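Succinylglutamate desuccinylase (Chromobacterium violaceum, PDB 1YW4) probably hydrolyses N-succinyl-L-glutamate to succinate and glutamate, using zinc, in the last step of arginine degradation by the AST pathway. Local coordinates at residues E175-L180 with L255-A260; C183-V188 with L213-A218. One frame throughout, in Å; residues are numbered along the deposited sequence.

Contact 1: E175-L180 with L255-A260; sequences EQLAWL and LPLFRA
At the junction between the catalytic alpha/beta domain of the AspA/AstE family and the barrel-sandwich hybrid region, Leu177 of helix 174-181 packs on Leu255 and Leu257, where the chain enters strand 257-265. All three leucines are buried, and the side chains that meet are all apolar. The side chain of Leu177 crosses that of Leu255 at about a right angle. A single methyl group of Leu255, CD2, does most of the touching: it reaches CB of Leu177 at 4.1 Å and CD2 of Leu177 at the same distance. Leu255 extends this methyl to the helix because its CG lies anti to the backbone N (chi1 -175°). Leu257 comes in more loosely from farther along the strand, its CD2 4.5 Å from CD2 of Leu177. Val188 of strand 187-190 touches all three leucines and so joins the two segments from the sheet. At the far end of the segment Arg259 forms salt bridges with Glu326 of its own chain and with Glu326 of the second subunit, so the strand that leaves this apolar junction reaches the dimer interface. On the helix, CD2 of Leu255 also lies against the backbone, 3.6 Å from the carbonyl O of Leu177.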
# COMPACT_ATOMS: atom_id res chain seq x y z
N GLU A 175 7.56 14.16 -11.38
CA GLU A 175 8.50 14.83 -12.27
C GLU A 175 9.89 14.71 -11.63
O GLU A 175 10.90 14.53 -12.32
CB GLU A 175 8.11 16.31 -12.42
CG GLU A 175 8.50 16.93 -13.75
CD GLU A 175 9.98 16.83 -14.02
OE1 GLU A 175 10.76 17.43 -13.26
OE2 GLU A 175 10.36 16.15 -15.00
N GLN A 176 9.95 14.80 -10.31
CA GLN A 176 11.21 14.68 -9.59
C GLN A 176 11.63 13.22 -9.50
O GLN A 176 12.82 12.91 -9.53
CB GLN A 176 11.09 15.29 -8.19
CG GLN A 176 11.27 16.80 -8.17
CD GLN A 176 12.68 17.21 -8.58
OE1 GLN A 176 13.66 16.85 -7.91
NE2 GLN A 176 12.79 17.94 -9.68
N LEU A 177 10.66 12.33 -9.38
CA LEU A 177 10.95 10.91 -9.32
C LEU A 177 11.63 10.52 -10.63
O LEU A 177 12.50 9.66 -10.66
CB LEU A 177 9.67 10.10 -9.13
CG LEU A 177 9.06 10.15 -7.73
CD1 LEU A 177 7.74 9.39 -7.70
CD2 LEU A 177 10.04 9.56 -6.74
N ALA A 178 11.22 11.18 -11.70
CA ALA A 178 11.79 10.91 -13.02
C ALA A 178 13.25 11.34 -13.04
O ALA A 178 14.12 10.57 -13.44
CB ALA A 178 11.00 11.65 -14.09
N TRP A 179 13.50 12.57 -12.59
CA TRP A 179 14.86 13.11 -12.56
C TRP A 179 15.76 12.21 -11.71
O TRP A 179 16.92 11.98 -12.05
CB TRP A 179 14.86 14.50 -11.95
CG TRP A 179 16.18 15.19 -12.02
CD1 TRP A 179 16.68 15.88 -13.09
CD2 TRP A 179 17.15 15.30 -10.98
NE1 TRP A 179 17.90 16.42 -12.77
CE2 TRP A 179 18.22 16.08 -11.48
CE3 TRP A 179 17.22 14.82 -9.66
CZ2 TRP A 179 19.35 16.39 -10.71
CZ3 TRP A 179 18.35 15.13 -8.90
CH2 TRP A 179 19.39 15.91 -9.43
N LEU A 180 15.22 11.74 -10.59
CA LEU A 180 15.96 10.87 -9.70
C LEU A 180 16.26 9.55 -10.42
O LEU A 180 17.39 9.06 -10.38
CB LEU A 180 15.16 10.60 -8.43
CG LEU A 180 14.95 11.81 -7.52
CD1 LEU A 180 14.00 11.45 -6.38
CD2 LEU A 180 16.30 12.28 -6.97
N LEU A 255 11.08 2.14 -11.28
CA LEU A 255 11.49 2.73 -10.01
C LEU A 255 10.60 2.23 -8.88
O LEU A 255 9.54 2.78 -8.61
CB LEU A 255 11.41 4.26 -10.08
CG LEU A 255 11.91 5.06 -8.88
CD1 LEU A 255 13.41 4.85 -8.70
CD2 LEU A 255 11.61 6.53 -9.09
N PRO A 256 11.02 1.16 -8.19
CA PRO A 256 10.21 0.64 -7.09
C PRO A 256 10.12 1.60 -5.90
O PRO A 256 11.12 2.20 -5.49
CB PRO A 256 10.91 -0.68 -6.74
CG PRO A 256 12.33 -0.45 -7.15
CD PRO A 256 12.21 0.33 -8.44
N LEU A 257 8.92 1.75 -5.36
CA LEU A 257 8.68 2.62 -4.22
C LEU A 257 8.32 1.76 -3.01
O LEU A 257 7.75 0.68 -3.16
CB LEU A 257 7.54 3.59 -4.51
CG LEU A 257 7.60 4.40 -5.81
CD1 LEU A 257 6.29 5.15 -5.98
CD2 LEU A 257 8.77 5.38 -5.80
N PHE A 258 8.64 2.25 -1.82
CA PHE A 258 8.35 1.53 -0.59
C PHE A 258 7.90 2.45 0.53
O PHE A 258 8.13 3.66 0.49
CB PHE A 258 9.59 0.75 -0.11
CG PHE A 258 10.12 -0.24 -1.12
CD1 PHE A 258 11.01 0.16 -2.13
CD2 PHE A 258 9.74 -1.57 -1.07
CE1 PHE A 258 11.50 -0.75 -3.07
CE2 PHE A 258 10.22 -2.50 -2.01
CZ PHE A 258 11.10 -2.09 -3.01
N ARG A 259 7.25 1.88 1.53
CA ARG A 259 6.80 2.63 2.69
C ARG A 259 6.96 1.70 3.88
O ARG A 259 6.98 0.47 3.73
CB ARG A 259 5.34 3.06 2.54
CG ARG A 259 4.35 1.91 2.60
CD ARG A 259 2.92 2.39 2.42
NE ARG A 259 1.96 1.31 2.64
CZ ARG A 259 0.66 1.40 2.39
NH1 ARG A 259 0.15 2.52 1.90
NH2 ARG A 259 -0.14 0.36 2.63
N ALA A 260 7.08 2.27 5.07
CA ALA A 260 7.22 1.47 6.27
C ALA A 260 5.93 0.71 6.50
O ALA A 260 4.84 1.24 6.30
CB ALA A 260 7.52 2.36 7.46

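Contact 2: C183-V188 with L213-A218; sequences CGIEAV and LELGKA
Ile185 meets Leu213 and Leu215 through one methyl group, the CD1 at the end of its longer branch. CD1 lies 4.2 Å from CD2 of Leu213 and 4.5 Å from CD2 of Leu215, so it touches one methyl of each leucine. The CA-CB bond of Ile185 is not aimed at the other segment; the bend of its longer branch (chi2 -57°) helps bring CD1 nearer. Alternation along the end of strand 209-215 puts Leu213 and Leu215 on the same face. Between them, the end of the Glu214 side chain leads away from Ile185, and that side chain touches His149, Ala151 and Phe160. This is the catalytic domain of a zinc-dependent AspA/AstE hydrolase: Glu214 is the predicted active-site residue, and His149 is a zinc ligand together with His56 and Glu59. The side chain of Leu213 is about 10 Å from the zinc ion, and Leu213 and Leu215 flank Glu214 on the same strand. Strand 160-163 lies between the strands of the two segments, and its Ala161 touches both Ile185 and Leu213. On its other side strand 209-215 is bonded to strand 143-151, through the backbones of Leu213 and Asp147. Helix 230-241 closes another flank, its Ile232 resting against both Leu215 and Cys183. Farther along, the chain turns a corner at Gly216.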
# COMPACT_ATOMS: atom_id res chain seq x y z
N CYS A 183 19.07 9.30 -12.98
CA CYS A 183 20.16 9.94 -12.25
C CYS A 183 20.98 8.85 -11.56
O CYS A 183 22.14 9.06 -11.21
CB CYS A 183 19.59 10.90 -11.21
SG CYS A 183 20.77 11.46 -9.98
N GLY A 184 20.35 7.70 -11.36
CA GLY A 184 21.02 6.60 -10.71
C GLY A 184 20.20 5.99 -9.59
O GLY A 184 20.38 4.83 -9.24
N ILE A 185 19.29 6.78 -9.01
CA ILE A 185 18.45 6.28 -7.93
C ILE A 185 17.73 5.03 -8.43
O ILE A 185 17.13 5.05 -9.51
CB ILE A 185 17.40 7.33 -7.50
CG1 ILE A 185 18.11 8.65 -7.15
CG2 ILE A 185 16.62 6.82 -6.31
CD1 ILE A 185 19.16 8.51 -6.05
N GLU A 186 17.79 3.96 -7.65
CA GLU A 186 17.17 2.70 -8.04
C GLU A 186 15.93 2.37 -7.22
O GLU A 186 15.26 1.37 -7.49
CB GLU A 186 18.20 1.56 -7.89
CG GLU A 186 19.55 1.87 -8.53
CD GLU A 186 20.58 0.78 -8.27
OE1 GLU A 186 21.77 1.01 -8.57
OE2 GLU A 186 20.20 -0.30 -7.78
N ALA A 187 15.63 3.20 -6.23
CA ALA A 187 14.47 2.98 -5.37
C ALA A 187 14.17 4.21 -4.52
O ALA A 187 15.07 4.99 -4.22
CB ALA A 187 14.70 1.77 -4.47
N VAL A 188 12.91 4.37 -4.14
CA VAL A 188 12.50 5.50 -3.32
C VAL A 188 11.65 5.06 -2.14
O VAL A 188 10.70 4.29 -2.29
CB VAL A 188 11.70 6.54 -4.14
CG1 VAL A 188 11.39 7.76 -3.28
CG2 VAL A 188 12.47 6.94 -5.38
N LEU A 213 19.25 11.77 -0.30
CA LEU A 213 19.82 10.86 -1.29
C LEU A 213 20.96 10.02 -0.73
O LEU A 213 21.97 10.55 -0.31
CB LEU A 213 20.35 11.64 -2.51
CG LEU A 213 19.38 12.56 -3.26
CD1 LEU A 213 20.05 13.13 -4.51
CD2 LEU A 213 18.14 11.79 -3.62
N GLU A 214 20.77 8.70 -0.72
CA GLU A 214 21.80 7.77 -0.26
C GLU A 214 22.47 7.36 -1.56
O GLU A 214 21.94 6.53 -2.29
CB GLU A 214 21.15 6.56 0.42
CG GLU A 214 20.58 6.83 1.81
CD GLU A 214 21.67 7.13 2.84
OE1 GLU A 214 22.78 6.58 2.71
OE2 GLU A 214 21.40 7.89 3.78
N LEU A 215 23.62 7.95 -1.84
CA LEU A 215 24.35 7.72 -3.08
C LEU A 215 25.36 6.58 -3.10
O LEU A 215 25.91 6.28 -4.16
CB LEU A 215 25.04 9.03 -3.48
CG LEU A 215 24.06 10.20 -3.61
CD1 LEU A 215 24.81 11.54 -3.71
CD2 LEU A 215 23.20 9.97 -4.83
N GLY A 216 25.61 5.95 -1.96
CA GLY A 216 26.56 4.85 -1.95
C GLY A 216 27.29 4.55 -0.64
O GLY A 216 26.77 4.80 0.46
N LYS A 217 28.50 4.04 -0.77
CA LYS A 217 29.32 3.65 0.38
C LYS A 217 30.07 4.79 1.05
O LYS A 217 30.64 5.65 0.38
CB LYS A 217 30.34 2.58 -0.06
CG LYS A 217 29.72 1.41 -0.83
CD LYS A 217 30.79 0.55 -1.48
CE LYS A 217 30.19 -0.59 -2.31
NZ LYS A 217 31.25 -1.46 -2.91
N ALA A 218 30.07 4.79 2.38
CA ALA A 218 30.77 5.82 3.14
C ALA A 218 32.27 5.52 3.12
O ALA A 218 32.69 4.37 3.31
CB ALA A 218 30.26 5.86 4.58

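The centres of the two contacts lie about 11 Å apart, and contact 2 is nested along the chain within the loop that contact 1 closes: helix 174-181 leads into strand 187-190, strand 209-215 follows, and strand 257-265 comes last. Strands 187-190 and 257-265 are neighbours, and Val188 stitches the contacts together. Its backbone O probably accepts a hydrogen bond from Phe258 N (2.9 Å), its N probably donates one to Pro256 O (3.1 Å), and its CB packs 3.6 Å from CD2 of Leu257. Contact 2 sits inside the catalytic domain near the zinc site, whereas contact 1 ties that domain to the hybrid region, so adjoining strands run from the predicted active-site Glu214 towards Arg259 at the second subunit.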